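Local coordinates for BH0493 protein (Bacillus halodurans C-125, PDB 2QEE) that binds zinc and is probably a metal-dependent enzyme of the amidohydrolase superfamily, at residues 20-25 against 401-406; 40-45 against 119-124. All blocks are in the same frame, centred on the assembly; numbering follows the deposited sequence.

Interaction 1: residues 20-25 against 401-406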
loop_
_atom_site.group_PDB
_atom_site.type_symbol
_atom_site.label_atom_id
_atom_site.label_comp_id
_atom_site.label_asym_id
_atom_site.label_seq_id
_atom_site.Cartn_x
_atom_site.Cartn_y
_atom_site.Cartn_z
ATOM N N ASN C 20 9.932 -8.151 25.568
ATOM C CA ASN C 20 9.296 -7.603 26.773
ATOM C C ASN C 20 10.306 -7.118 27.776
ATOM O O ASN C 20 10.103 -6.071 28.373
ATOM C CB ASN C 20 8.323 -8.597 27.393
ATOM C CG ASN C 20 7.053 -8.760 26.527
ATOM O OD1 ASN C 20 6.750 -7.885 25.711
ATOM N ND2 ASN C 20 6.316 -9.859 26.712
ATOM N N ASN C 21 11.399 -7.851 27.939
ATOM C CA ASN C 21 12.427 -7.508 28.909
ATOM C C ASN C 21 13.457 -6.450 28.513
ATOM O O ASN C 21 14.185 -5.923 29.383
ATOM C CB ASN C 21 13.181 -8.793 29.298
ATOM C CG ASN C 21 12.324 -9.731 30.078
ATOM O OD1 ASN C 21 11.386 -9.309 30.747
ATOM N ND2 ASN C 21 12.627 -11.034 29.994
ATOM N N GLN C 22 13.541 -6.107 27.222
ATOM C CA GLN C 22 14.562 -5.189 26.770
ATOM C C GLN C 22 14.116 -3.780 27.149
ATOM O O GLN C 22 13.038 -3.351 26.736
ATOM C CB GLN C 22 14.694 -5.232 25.242
ATOM C CG GLN C 22 15.494 -4.047 24.644
ATOM C CD GLN C 22 16.950 -4.046 25.133
ATOM O OE1 GLN C 22 17.584 -5.105 25.291
ATOM N NE2 GLN C 22 17.510 -2.836 25.379
ATOM N N PRO C 23 14.936 -3.066 27.941
ATOM C CA PRO C 23 14.531 -1.674 28.252
ATOM C C PRO C 23 14.570 -0.828 26.981
ATOM O O PRO C 23 15.550 -0.873 26.208
ATOM C CB PRO C 23 15.623 -1.193 29.204
ATOM C CG PRO C 23 16.305 -2.467 29.718
ATOM C CD PRO C 23 16.168 -3.473 28.642
ATOM N N VAL C 24 13.536 -0.036 26.817
ATOM C CA VAL C 24 13.378 0.767 25.631
ATOM C C VAL C 24 13.985 2.164 25.757
ATOM O O VAL C 24 13.759 2.849 26.769
ATOM C CB VAL C 24 11.900 0.927 25.336
ATOM C CG1 VAL C 24 11.687 1.845 24.127
ATOM C CG2 VAL C 24 11.270 -0.482 25.050
ATOM N N THR C 25 14.699 2.577 24.725
ATOM C CA THR C 25 14.936 4.013 24.494
ATOM C C THR C 25 13.837 4.484 23.570
ATOM O O THR C 25 13.690 3.958 22.435
ATOM C CB THR C 25 16.302 4.321 23.899
ATOM O OG1 THR C 25 17.302 3.965 24.880
ATOM C CG2 THR C 25 16.435 5.803 23.559
ATOM N N ASP C 401 20.023 -8.570 19.072
ATOM C CA ASP C 401 19.276 -7.927 17.982
ATOM C C ASP C 401 18.164 -7.051 18.583
ATOM O O ASP C 401 17.899 -5.957 18.044
ATOM C CB ASP C 401 18.603 -8.988 17.077
ATOM C CG ASP C 401 19.597 -9.898 16.314
ATOM O OD1 ASP C 401 20.759 -9.563 16.087
ATOM O OD2 ASP C 401 19.149 -11.031 16.007
ATOM N N VAL C 402 17.474 -7.554 19.611
ATOM C CA VAL C 402 16.381 -6.842 20.241
ATOM C C VAL C 402 16.919 -5.552 20.886
ATOM O O VAL C 402 16.322 -4.478 20.773
ATOM C CB VAL C 402 15.588 -7.735 21.237
ATOM C CG1 VAL C 402 14.637 -6.902 22.107
ATOM C CG2 VAL C 402 14.771 -8.790 20.445
ATOM N N ALA C 403 18.108 -5.666 21.491
ATOM C CA ALA C 403 18.723 -4.465 22.086
ATOM C C ALA C 403 19.070 -3.449 20.985
ATOM O O ALA C 403 18.922 -2.233 21.209
ATOM C CB ALA C 403 19.965 -4.860 22.908
ATOM N N ASP C 404 19.528 -3.903 19.819
ATOM C CA ASP C 404 19.815 -3.010 18.710
ATOM C C ASP C 404 18.555 -2.261 18.306
ATOM O O ASP C 404 18.543 -1.022 18.225
ATOM C CB ASP C 404 20.367 -3.797 17.510
ATOM C CG ASP C 404 21.846 -4.164 17.680
ATOM O OD1 ASP C 404 22.548 -3.505 18.486
ATOM O OD2 ASP C 404 22.310 -5.113 17.002
ATOM N N LEU C 405 17.483 -3.006 18.106
ATOM C CA LEU C 405 16.255 -2.407 17.584
ATOM C C LEU C 405 15.631 -1.424 18.581
ATOM O O LEU C 405 15.145 -0.384 18.148
ATOM C CB LEU C 405 15.208 -3.492 17.277
ATOM C CG LEU C 405 15.643 -4.408 16.100
ATOM C CD1 LEU C 405 14.727 -5.618 16.100
ATOM C CD2 LEU C 405 15.516 -3.626 14.737
ATOM N N PHE C 406 15.627 -1.756 19.885
ATOM C CA PHE C 406 14.898 -0.922 20.875
ATOM C C PHE C 406 15.743 0.146 21.553
ATOM O O PHE C 406 15.191 1.025 22.258
ATOM C CB PHE C 406 14.141 -1.749 21.924
ATOM C CG PHE C 406 12.942 -2.476 21.343
ATOM C CD1 PHE C 406 11.686 -1.862 21.285
ATOM C CD2 PHE C 406 13.074 -3.784 20.874
ATOM C CE1 PHE C 406 10.586 -2.517 20.715
ATOM C CE2 PHE C 406 11.991 -4.437 20.315
ATOM C CZ PHE C 406 10.737 -3.817 20.271
#
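Gln22, the first residue past the end of helix 8-21, lies along helix 395-414 and can be traced atom by atom. Its CB rests on the CG1 methyl of Val402 at 3.6 Å. The next carbon, CG, sits anti to the backbone N (chi1 165°), which brings it alongside Phe406 CB, 3.8 Å away. A bend at chi2 then turns the amide onto Ala403: CD lies 3.6 Å from Ala403 CA, and OE1 approaches Ala403 CB to 3.4 Å. This is van der Waals contact of a polar group with a hydrocarbon surface. At the tip, NE2 folds back to its own segment and donates to Pro23 O over 2.9 Å, with the carbonyl oxygen 27° out of the amide plane; this bond fixes which end of the amide faces the chain. Strand 24-26 leads directly to the zinc ligands His28 and His30, consistent with the HxH motif at the end of the first barrel strand in amidohydrolases, and helix 395-414, close to the C-terminus, packs against the start of that strand. The backbones join where Thr25 N donates to Phe406 O, 3.0 Å away, with an N-H...O angle of 152°. Beside this bond the Val24 CG2 methyl meets Phe406 CD1 at 4.0 Å, the two side chains crossing at a slant. The Phe406 ring also takes a cation-pi contact from Lys372, whose NZ is hydrogen-bonded to Gln22 O. Thr25 OG1 is hydrogen-bonded to Trp411 NE1 and to Ser407 OG, both on helix 395-414.

Interaction 2: residues 40-45 against 119-124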
loop_
_atom_site.group_PDB
_atom_site.type_symbol
_atom_site.label_atom_id
_atom_site.label_comp_id
_atom_site.label_asym_id
_atom_site.label_seq_id
_atom_site.Cartn_x
_atom_site.Cartn_y
_atom_site.Cartn_z
ATOM N N LEU C 40 4.590 18.483 31.782
ATOM C CA LEU C 40 4.418 17.010 31.779
ATOM C C LEU C 40 2.960 16.668 32.030
ATOM O O LEU C 40 2.446 16.800 33.178
ATOM C CB LEU C 40 5.334 16.331 32.830
ATOM C CG LEU C 40 5.151 14.803 32.934
ATOM C CD1 LEU C 40 5.671 14.105 31.666
ATOM C CD2 LEU C 40 5.932 14.229 34.126
ATOM N N LEU C 41 2.281 16.190 30.964
ATOM C CA LEU C 41 0.860 15.839 31.048
ATOM C C LEU C 41 0.708 14.403 31.486
ATOM O O LEU C 41 1.408 13.523 30.963
ATOM C CB LEU C 41 0.156 16.010 29.680
ATOM C CG LEU C 41 0.270 17.436 29.099
ATOM C CD1 LEU C 41 -0.473 17.509 27.774
ATOM C CD2 LEU C 41 -0.313 18.522 30.096
ATOM N N TRP C 42 -0.192 14.161 32.432
ATOM C CA TRP C 42 -0.518 12.809 32.897
ATOM C C TRP C 42 -1.857 12.711 33.553
ATOM O O TRP C 42 -2.386 13.715 34.027
ATOM C CB TRP C 42 0.523 12.226 33.838
ATOM C CG TRP C 42 0.807 12.953 35.166
ATOM C CD1 TRP C 42 1.587 14.057 35.347
ATOM C CD2 TRP C 42 0.400 12.524 36.474
ATOM N NE1 TRP C 42 1.661 14.381 36.718
ATOM C CE2 TRP C 42 0.926 13.462 37.419
ATOM C CE3 TRP C 42 -0.381 11.460 36.946
ATOM C CZ2 TRP C 42 0.726 13.325 38.804
ATOM C CZ3 TRP C 42 -0.630 11.348 38.340
ATOM C CH2 TRP C 42 -0.064 12.284 39.246
ATOM N N ASP C 43 -2.359 11.475 33.583
ATOM C CA ASP C 43 -3.631 11.010 34.158
ATOM C C ASP C 43 -4.699 10.664 33.165
ATOM O O ASP C 43 -4.573 10.999 31.981
ATOM C CB ASP C 43 -4.181 11.879 35.323
ATOM C CG ASP C 43 -4.942 13.121 34.869
ATOM O OD1 ASP C 43 -5.422 13.253 33.711
ATOM O OD2 ASP C 43 -5.068 14.021 35.736
ATOM N N ILE C 44 -5.756 10.027 33.647
ATOM C CA ILE C 44 -6.837 9.513 32.744
ATOM C C ILE C 44 -7.579 10.617 31.976
ATOM O O ILE C 44 -8.020 10.403 30.828
ATOM C CB ILE C 44 -7.797 8.589 33.500
ATOM C CG1 ILE C 44 -8.848 7.922 32.604
ATOM C CG2 ILE C 44 -8.508 9.397 34.660
ATOM C CD1 ILE C 44 -8.296 7.075 31.420
ATOM N N ASP C 45 -7.815 11.770 32.607
ATOM C CA ASP C 45 -8.417 12.883 31.892
ATOM C C ASP C 45 -7.552 13.391 30.751
ATOM O O ASP C 45 -8.082 13.736 29.689
ATOM C CB ASP C 45 -8.708 14.030 32.873
ATOM C CG ASP C 45 -9.896 13.732 33.782
ATOM O OD1 ASP C 45 -10.668 12.793 33.534
ATOM O OD2 ASP C 45 -10.079 14.474 34.758
ATOM N N GLU C 119 -9.529 8.541 40.914
ATOM C CA GLU C 119 -9.015 8.474 42.314
ATOM C C GLU C 119 -7.568 7.990 42.403
ATOM O O GLU C 119 -6.808 8.445 43.247
ATOM C CB GLU C 119 -9.911 7.615 43.211
ATOM C CG GLU C 119 -11.342 8.144 43.426
ATOM C CD GLU C 119 -12.278 7.135 44.130
ATOM O OE1 GLU C 119 -13.491 7.433 44.225
ATOM O OE2 GLU C 119 -11.819 6.060 44.580
ATOM N N TYR C 120 -7.181 7.075 41.510
ATOM C CA TYR C 120 -5.844 6.547 41.478
ATOM C C TYR C 120 -4.827 7.655 41.312
ATOM O O TYR C 120 -3.786 7.684 41.979
ATOM C CB TYR C 120 -5.723 5.501 40.336
ATOM C CG TYR C 120 -4.300 5.010 40.081
ATOM C CD1 TYR C 120 -3.812 3.845 40.671
ATOM C CD2 TYR C 120 -3.446 5.720 39.243
ATOM C CE1 TYR C 120 -2.468 3.417 40.425
ATOM C CE2 TYR C 120 -2.145 5.316 39.002
ATOM C CZ TYR C 120 -1.677 4.149 39.579
ATOM O OH TYR C 120 -0.374 3.815 39.304
ATOM N N PHE C 121 -5.105 8.574 40.401
ATOM C CA PHE C 121 -4.104 9.584 40.013
ATOM C C PHE C 121 -4.056 10.758 41.006
ATOM O O PHE C 121 -3.006 11.394 41.153
ATOM C CB PHE C 121 -4.397 10.129 38.598
ATOM C CG PHE C 121 -4.460 9.051 37.534
ATOM C CD1 PHE C 121 -3.319 8.699 36.805
ATOM C CD2 PHE C 121 -5.657 8.397 37.263
ATOM C CE1 PHE C 121 -3.379 7.696 35.823
ATOM C CE2 PHE C 121 -5.727 7.389 36.281
ATOM C CZ PHE C 121 -4.612 7.046 35.554
ATOM N N ALA C 122 -5.199 11.010 41.641
ATOM C CA ALA C 122 -5.381 12.099 42.615
ATOM C C ALA C 122 -4.434 11.917 43.780
ATOM O O ALA C 122 -4.004 12.903 44.388
ATOM C CB ALA C 122 -6.816 12.140 43.120
ATOM N N LYS C 123 -4.074 10.667 44.063
ATOM C CA LYS C 123 -3.190 10.380 45.193
ATOM C C LYS C 123 -1.701 10.214 44.900
ATOM O O LYS C 123 -0.981 9.643 45.724
ATOM C CB LYS C 123 -3.712 9.214 46.048
ATOM C CG LYS C 123 -4.231 8.008 45.340
ATOM C CD LYS C 123 -5.504 7.592 46.043
ATOM C CE LYS C 123 -5.560 6.096 46.273
ATOM N NZ LYS C 123 -6.967 5.669 46.576
ATOM N N LYS C 124 -1.224 10.738 43.772
ATOM C CA LYS C 124 0.185 10.550 43.407
ATOM C C LYS C 124 0.849 11.862 43.032
ATOM O O LYS C 124 0.170 12.772 42.566
ATOM C CB LYS C 124 0.293 9.590 42.191
ATOM C CG LYS C 124 -0.327 8.230 42.396
ATOM C CD LYS C 124 0.017 7.292 41.248
ATOM C CE LYS C 124 1.466 6.783 41.380
ATOM N NZ LYS C 124 1.607 5.525 40.594
#
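Trp42 reaches residues 121-124 with the far rim of its indole. A chi1 of 61° sets CG between the backbone N and the carbonyl carbon, and the six-membered ring slides past Phe121. CH2 meets Lys124 O edge-on, in the ring plane, at 3.4 Å, and Phe121 O lies obliquely 3.6 Å from the same atom. Behind it CZ3 touches Phe121 CB, while the indole NE1 is hydrogen-bonded to Ser126 OG. Next, Asp43 presents its backbone to the Phe121 ring: CA stands 3.9 Å from the ring centroid, 27° off the normal, which meets the geometry of a CH-pi contact, and CB is 3.6 Å from Phe121 CG. Its carboxylate turns away from the ring, and OD1 is hydrogen-bonded to Glu46 N. Ile44 extends the same layer. Its N lies 3.6 Å above the centre of the ring and is buried without a hydrogen-bonding partner, and its CB approaches Phe121 CE2 to 3.7 Å. On the opposite ring face sits the edge of Tyr120, with CD2 3.7 Å above the plane, so Phe121 is clamped from both sides; the Tyr120 hydroxyl in turn accepts a bond from Lys124 NZ, which is also hydrogen-bonded to Gln129 OE1 and Thr132 OG1. With only a methyl at Phe121, as in an alanine, a gap would probably open between Tyr120 and the Asp43-Ile44 backbone, and Asp43 CA would lose its pi partner. The bond from Glu46 N is that expected of an aspartate N-cap: the start of helix 44-48 is seated on the aromatic face of Phe121.

How the interactions relate
Along the chain the four segments come in the order 20-25, 40-45, 119-124, 401-406, so interaction 2 is nested inside the loop closed by interaction 1. They do not touch: their centres are 28 Å apart and their nearest atoms about 15 Å. Interaction 1 joins strand 24-26 to helix 395-414 near the chain's end, while interaction 2 belongs to the helix-rich region between 44 and 136. The zinc ligands His28 and His30 fall between segments 20-25 and 40-45, and Asp357 between 119-124 and 401-406. Leu41 also makes a backbone bond to Leu361, linking the loop before helix 44-48 to residues shortly after the zinc ligand Asp357.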